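Local atomic coordinates of fructooligosaccharide ABC transporter substrate-binding protein FusA (Streptococcus pneumoniae, PDB entry 5G5Y), a protein that binds short- and long-chain fructooligosaccharides, preferring tetrasaccharides and larger, as the solute-binding subunit of the FusABC-MsmK ABC importer. Residues F45-R49 against I62-A67; D69-N74 against F426-L432. All coordinates share one frame; numbering follows the deposited sequence.

Contact 1 and contact 2 follow one another along the chain, and their centres lie about 17 Å apart. Strand 61-63 enters contact 1, passes through the loop with Asp65 and Ala67, and leads directly into helix 69-77, which forms one half of contact 2. The two contacts also touch: Arg49 NH2 lies 4.0 Å from Asp71 OD2 in simple packing. Contact 1 is the nearer to Lys309, one of the substrate-binding residues. The side chain of Asp65 is about 6 Å from that of Lys309, while the side chain of Leu72 in contact 2 is about 10 Å from it. Contact 2 ties this region to helix 429-455, more than 350 residues later in the chain.

Contact 1. Residues F45-R49 against I62-A67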
loop_
_atom_site.group_PDB
_atom_site.type_symbol
_atom_site.label_atom_id
_atom_site.label_comp_id
_atom_site.label_asym_id
_atom_site.label_seq_id
_atom_site.Cartn_x
_atom_site.Cartn_y
_atom_site.Cartn_z
ATOM N N PHE A 45 8.040 9.405 -16.960
ATOM C CA PHE A 45 9.108 8.391 -17.029
ATOM C C PHE A 45 8.734 7.196 -17.915
ATOM O O PHE A 45 9.512 6.765 -18.779
ATOM C CB PHE A 45 9.466 7.904 -15.617
ATOM C CG PHE A 45 10.412 6.754 -15.631
ATOM C CD1 PHE A 45 11.769 6.973 -15.738
ATOM C CD2 PHE A 45 9.931 5.450 -15.563
ATOM C CE1 PHE A 45 12.639 5.919 -15.793
ATOM C CE2 PHE A 45 10.809 4.373 -15.574
ATOM C CZ PHE A 45 12.163 4.616 -15.720
ATOM N N ALA A 46 7.543 6.657 -17.706
ATOM C CA ALA A 46 7.133 5.426 -18.403
ATOM C C ALA A 46 7.127 5.606 -19.917
ATOM O O ALA A 46 7.606 4.741 -20.651
ATOM C CB ALA A 46 5.758 4.956 -17.922
ATOM N N GLU A 47 6.589 6.734 -20.389
ATOM C CA GLU A 47 6.607 7.008 -21.828
ATOM C C GLU A 47 8.020 7.197 -22.401
ATOM O O GLU A 47 8.339 6.652 -23.453
ATOM C CB GLU A 47 5.742 8.217 -22.224
ATOM C CG GLU A 47 5.491 8.254 -23.738
ATOM C CD GLU A 47 5.158 6.858 -24.303
ATOM O OE1 GLU A 47 4.125 6.305 -23.844
ATOM O OE2 GLU A 47 5.937 6.282 -25.130
ATOM N N LYS A 48 8.847 7.952 -21.685
ATOM C CA LYS A 48 10.209 8.208 -22.121
ATOM C C LYS A 48 11.030 6.916 -22.141
ATOM O O LYS A 48 11.747 6.644 -23.097
ATOM C CB LYS A 48 10.826 9.303 -21.268
ATOM C CG LYS A 48 10.177 10.676 -21.539
ATOM C CD LYS A 48 10.654 11.743 -20.582
ATOM C CE LYS A 48 10.051 13.116 -20.893
ATOM N NZ LYS A 48 10.339 14.033 -19.757
ATOM N N ARG A 49 10.865 6.086 -21.102
ATOM C CA ARG A 49 11.467 4.749 -21.067
ATOM C C ARG A 49 11.014 3.882 -22.232
ATOM O O ARG A 49 11.843 3.299 -22.926
ATOM C CB ARG A 49 11.154 4.066 -19.730
ATOM C CG ARG A 49 11.693 2.645 -19.637
ATOM C CD ARG A 49 10.958 1.802 -18.632
ATOM N NE ARG A 49 9.574 1.698 -19.009
ATOM C CZ ARG A 49 8.537 1.604 -18.192
ATOM N NH1 ARG A 49 8.700 1.541 -16.885
ATOM N NH2 ARG A 49 7.311 1.546 -18.710
ATOM N N ILE A 62 17.862 -0.109 -15.997
ATOM C CA ILE A 62 16.821 0.891 -15.751
ATOM C C ILE A 62 16.608 0.845 -14.232
ATOM O O ILE A 62 16.190 -0.183 -13.701
ATOM C CB ILE A 62 15.533 0.558 -16.511
ATOM C CG1 ILE A 62 15.806 0.475 -18.019
ATOM C CG2 ILE A 62 14.437 1.585 -16.202
ATOM C CD1 ILE A 62 14.615 -0.037 -18.830
ATOM N N HIS A 63 16.931 1.954 -13.572
ATOM C CA HIS A 63 16.931 2.130 -12.126
ATOM C C HIS A 63 15.658 2.854 -11.702
ATOM O O HIS A 63 15.229 3.802 -12.355
ATOM C CB HIS A 63 18.171 2.905 -11.767
ATOM C CG HIS A 63 18.283 3.330 -10.351
ATOM N ND1 HIS A 63 17.774 4.518 -9.903
ATOM C CD2 HIS A 63 18.930 2.776 -9.301
ATOM C CE1 HIS A 63 18.061 4.670 -8.621
ATOM N NE2 HIS A 63 18.780 3.635 -8.237
ATOM N N ASN A 64 15.059 2.408 -10.610
ATOM C CA ASN A 64 13.835 3.014 -10.077
ATOM C C ASN A 64 12.687 2.896 -11.068
ATOM O O ASN A 64 11.872 3.781 -11.221
ATOM C CB ASN A 64 14.109 4.472 -9.636
ATOM C CG ASN A 64 13.221 4.930 -8.503
ATOM O OD1 ASN A 64 12.822 4.133 -7.650
ATOM N ND2 ASN A 64 12.948 6.233 -8.448
ATOM N N ASP A 65 12.618 1.742 -11.696
ATOM C CA ASP A 65 11.792 1.503 -12.866
ATOM C C ASP A 65 10.279 1.381 -12.666
ATOM O O ASP A 65 9.505 1.783 -13.568
ATOM C CB ASP A 65 12.260 0.201 -13.526
ATOM C CG ASP A 65 11.563 -0.072 -14.885
ATOM O OD1 ASP A 65 11.016 0.885 -15.550
ATOM O OD2 ASP A 65 11.576 -1.255 -15.274
ATOM N N GLY A 66 9.854 0.742 -11.587
ATOM C CA GLY A 66 8.403 0.511 -11.339
ATOM C C GLY A 66 7.504 -0.135 -12.414
ATOM O O GLY A 66 6.316 0.145 -12.456
ATOM N N ALA A 67 8.019 -1.019 -13.252
ATOM C CA ALA A 67 7.197 -1.598 -14.326
ATOM C C ALA A 67 6.146 -2.590 -13.823
ATOM O O ALA A 67 6.336 -3.193 -12.777
ATOM C CB ALA A 67 8.075 -2.302 -15.305
#
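Asp65 OD1 takes a hydrogen bond of 2.8 Å from Arg49 NH1, and the pair forms a salt bridge. The N-H...O angle is 154°. The nitrogen meets the oxygen on its syn side but stands 27° out of the carboxylate plane. The guanidinium and carboxylate planes are nearly perpendicular, so the pair is held through one nitrogen and one oxygen and not as a flat two-bond fork. The arginine chain extends from the helix with CG anti to the backbone N (chi1 177°), then bends at chi3. This bend swings NE and the guanidinium round toward Asp65. Arg49 CD lies 3.2 Å from Asp65 OD1.

The same oxygen sits at the edge of the Phe45 ring, 3.5 Å from CE2. Ile62 also meets this ring at its edge, with CG2 3.8 Å from Phe45 CZ. The other branch of Ile62 reaches the arginine stem, where its CD1 lies 4.0 Å from Arg49 CG. Within the helix, Arg49 CB lies over the rim of one face of the Phe45 ring. The charged pair therefore rests beside an apolar patch. Ala67 CB adds a looser contact, 4.2 Å from Arg49 NH1.

Asp65 OD2 lies close to the carboxylate of Asp308, and the nearby arginine probably eases that like-charge approach. Met8 and Ala10 of strand 3-10 pack against Phe45, and Trp75 of helix 69-77 against Arg49. The arrangement is helix-on-sheet packing in an alpha/beta lobe of a solute-binding protein: helix 45-55 lies against the end of strand 61-63 and its following loop.

Contact 2. Residues D69-N74 against F426-L432; sequences DVDLMN and FMTQEDL
A Met-aromatic contact joins helix 69-77 to the loop that leads into the N-capped start of helix 429-455. Met73 SD lies 4.6 Å from the centroid of the Phe426 ring, 51° off its normal. The methionine chain bends at chi2, and its CE comes within 3.6 Å of Phe426 CE1. That methyl also packs on Met427 O, a buried oxygen with no polar partner.

Asp69 OD1 lies over one face of the same ring, toward its rim, with the carboxylate inclined 29° to the ring plane. Asp69 OD2 forms a salt bridge with Arg307 and accepts a 2.7 Å bond from a water. The water in turn accepts from Met427 N. Leu432 CD1 fills in beside Asp69 CB at 3.7 Å and also touches Val70.

At the other end, Gln429 NE2 gives a weak hydrogen bond of 2.9 Å to Asn74 OD1. The two amides are turned 42° from each other. Thr428 is the N-cap: its OG1 accepts from Asp431 N at 3.2 Å. Asp431 is also bound to Lys484 of helix 475-492. The whole is helix packing against a capped helix N-terminus.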
loop_
_atom_site.group_PDB
_atom_site.type_symbol
_atom_site.label_atom_id
_atom_site.label_comp_id
_atom_site.label_asym_id
_atom_site.label_seq_id
_atom_site.Cartn_x
_atom_site.Cartn_y
_atom_site.Cartn_z
ATOM N N ASP A 69 3.898 -6.221 -14.155
ATOM C CA ASP A 69 4.207 -7.616 -14.464
ATOM C C ASP A 69 4.087 -7.916 -15.959
ATOM O O ASP A 69 4.933 -8.600 -16.529
ATOM C CB ASP A 69 3.338 -8.553 -13.636
ATOM C CG ASP A 69 3.708 -8.523 -12.161
ATOM O OD1 ASP A 69 4.806 -7.985 -11.805
ATOM O OD2 ASP A 69 2.913 -9.020 -11.339
ATOM N N VAL A 70 3.063 -7.338 -16.569
ATOM C CA VAL A 70 2.858 -7.408 -18.027
ATOM C C VAL A 70 4.082 -6.898 -18.780
ATOM O O VAL A 70 4.545 -7.572 -19.684
ATOM C CB VAL A 70 1.593 -6.628 -18.447
ATOM C CG1 VAL A 70 1.579 -6.337 -19.941
ATOM C CG2 VAL A 70 0.374 -7.449 -18.095
ATOM N N ASP A 71 4.578 -5.720 -18.383
ATOM C CA ASP A 71 5.783 -5.087 -18.967
ATOM C C ASP A 71 6.982 -5.993 -18.798
ATOM O O ASP A 71 7.703 -6.240 -19.764
ATOM C CB ASP A 71 6.152 -3.736 -18.299
ATOM C CG ASP A 71 5.202 -2.601 -18.597
ATOM O OD1 ASP A 71 4.567 -2.564 -19.659
ATOM O OD2 ASP A 71 5.114 -1.687 -17.729
ATOM N N LEU A 72 7.236 -6.479 -17.577
ATOM C CA LEU A 72 8.411 -7.355 -17.347
ATOM C C LEU A 72 8.398 -8.570 -18.256
ATOM O O LEU A 72 9.418 -8.897 -18.861
ATOM C CB LEU A 72 8.516 -7.858 -15.881
ATOM C CG LEU A 72 8.907 -6.797 -14.848
ATOM C CD1 LEU A 72 8.829 -7.415 -13.429
ATOM C CD2 LEU A 72 10.284 -6.205 -15.128
ATOM N N MET A 73 7.234 -9.216 -18.356
ATOM C CA MET A 73 7.047 -10.386 -19.224
ATOM C C MET A 73 7.302 -10.086 -20.696
ATOM O O MET A 73 7.961 -10.862 -21.377
ATOM C CB MET A 73 5.629 -10.963 -19.082
ATOM C CG MET A 73 5.380 -11.766 -17.816
ATOM S SD MET A 73 6.772 -12.777 -17.250
ATOM C CE MET A 73 5.747 -13.945 -16.339
ATOM N N ASN A 74 6.750 -8.976 -21.176
ATOM C CA ASN A 74 7.009 -8.566 -22.549
ATOM C C ASN A 74 8.507 -8.346 -22.770
ATOM O O ASN A 74 9.064 -8.860 -23.733
ATOM C CB ASN A 74 6.240 -7.303 -22.894
ATOM C CG ASN A 74 4.825 -7.587 -23.331
ATOM O OD1 ASN A 74 4.514 -8.680 -23.853
ATOM N ND2 ASN A 74 3.939 -6.614 -23.108
ATOM N N PHE A 426 3.689 -13.509 -8.902
ATOM C CA PHE A 426 3.990 -13.197 -10.276
ATOM C C PHE A 426 3.321 -14.231 -11.215
ATOM O O PHE A 426 3.731 -15.370 -11.271
ATOM C CB PHE A 426 5.534 -13.272 -10.447
ATOM C CG PHE A 426 6.080 -12.560 -11.637
ATOM C CD1 PHE A 426 5.303 -12.138 -12.693
ATOM C CD2 PHE A 426 7.468 -12.328 -11.700
ATOM C CE1 PHE A 426 5.867 -11.456 -13.773
ATOM C CE2 PHE A 426 8.030 -11.662 -12.770
ATOM C CZ PHE A 426 7.245 -11.225 -13.804
ATOM N N MET A 427 2.314 -13.821 -11.966
ATOM C CA MET A 427 1.524 -14.729 -12.780
ATOM C C MET A 427 2.058 -14.783 -14.230
ATOM O O MET A 427 2.778 -13.896 -14.689
ATOM C CB MET A 427 0.048 -14.285 -12.800
ATOM C CG MET A 427 -0.661 -14.385 -11.452
ATOM S SD MET A 427 -2.429 -14.079 -11.616
ATOM C CE MET A 427 -3.016 -14.255 -9.927
ATOM N N THR A 428 1.660 -15.816 -14.951
ATOM C CA THR A 428 1.953 -15.862 -16.379
ATOM C C THR A 428 1.253 -14.746 -17.122
ATOM O O THR A 428 0.241 -14.160 -16.649
ATOM C CB THR A 428 1.527 -17.178 -17.021
ATOM O OG1 THR A 428 0.105 -17.351 -16.889
ATOM C CG2 THR A 428 2.272 -18.326 -16.416
ATOM N N GLN A 429 1.744 -14.483 -18.339
ATOM C CA GLN A 429 1.127 -13.445 -19.180
ATOM C C GLN A 429 -0.349 -13.762 -19.441
ATOM O O GLN A 429 -1.200 -12.898 -19.311
ATOM C CB GLN A 429 1.923 -13.266 -20.502
ATOM C CG GLN A 429 1.688 -11.934 -21.222
ATOM C CD GLN A 429 2.977 -11.322 -21.821
ATOM O OE1 GLN A 429 3.872 -12.030 -22.306
ATOM N NE2 GLN A 429 3.080 -9.992 -21.752
ATOM N N GLU A 430 -0.646 -15.016 -19.770
ATOM C CA GLU A 430 -2.004 -15.461 -20.042
ATOM C C GLU A 430 -2.945 -15.236 -18.854
ATOM O O GLU A 430 -4.079 -14.773 -19.008
ATOM C CB GLU A 430 -1.993 -16.946 -20.384
ATOM C CG GLU A 430 -3.335 -17.487 -20.839
ATOM C CD GLU A 430 -3.384 -19.012 -20.887
ATOM O OE1 GLU A 430 -2.456 -19.684 -20.370
ATOM O OE2 GLU A 430 -4.376 -19.538 -21.439
ATOM N N ASP A 431 -2.476 -15.610 -17.682
ATOM C CA ASP A 431 -3.253 -15.383 -16.461
ATOM C C ASP A 431 -3.401 -13.909 -16.132
ATOM O O ASP A 431 -4.507 -13.471 -15.777
ATOM C CB ASP A 431 -2.711 -16.194 -15.289
ATOM C CG ASP A 431 -3.008 -17.698 -15.432
ATOM O OD1 ASP A 431 -4.000 -18.055 -16.101
ATOM O OD2 ASP A 431 -2.267 -18.536 -14.886
ATOM N N LEU A 432 -2.339 -13.143 -16.310
ATOM C CA LEU A 432 -2.397 -11.687 -16.099
ATOM C C LEU A 432 -3.493 -11.049 -16.930
ATOM O O LEU A 432 -4.320 -10.282 -16.409
ATOM C CB LEU A 432 -1.048 -11.022 -16.364
ATOM C CG LEU A 432 0.005 -11.167 -15.277
ATOM C CD1 LEU A 432 1.397 -10.824 -15.783
ATOM C CD2 LEU A 432 -0.349 -10.254 -14.119
HETATM O O HOH W 1 1.257 -11.103 -11.189
#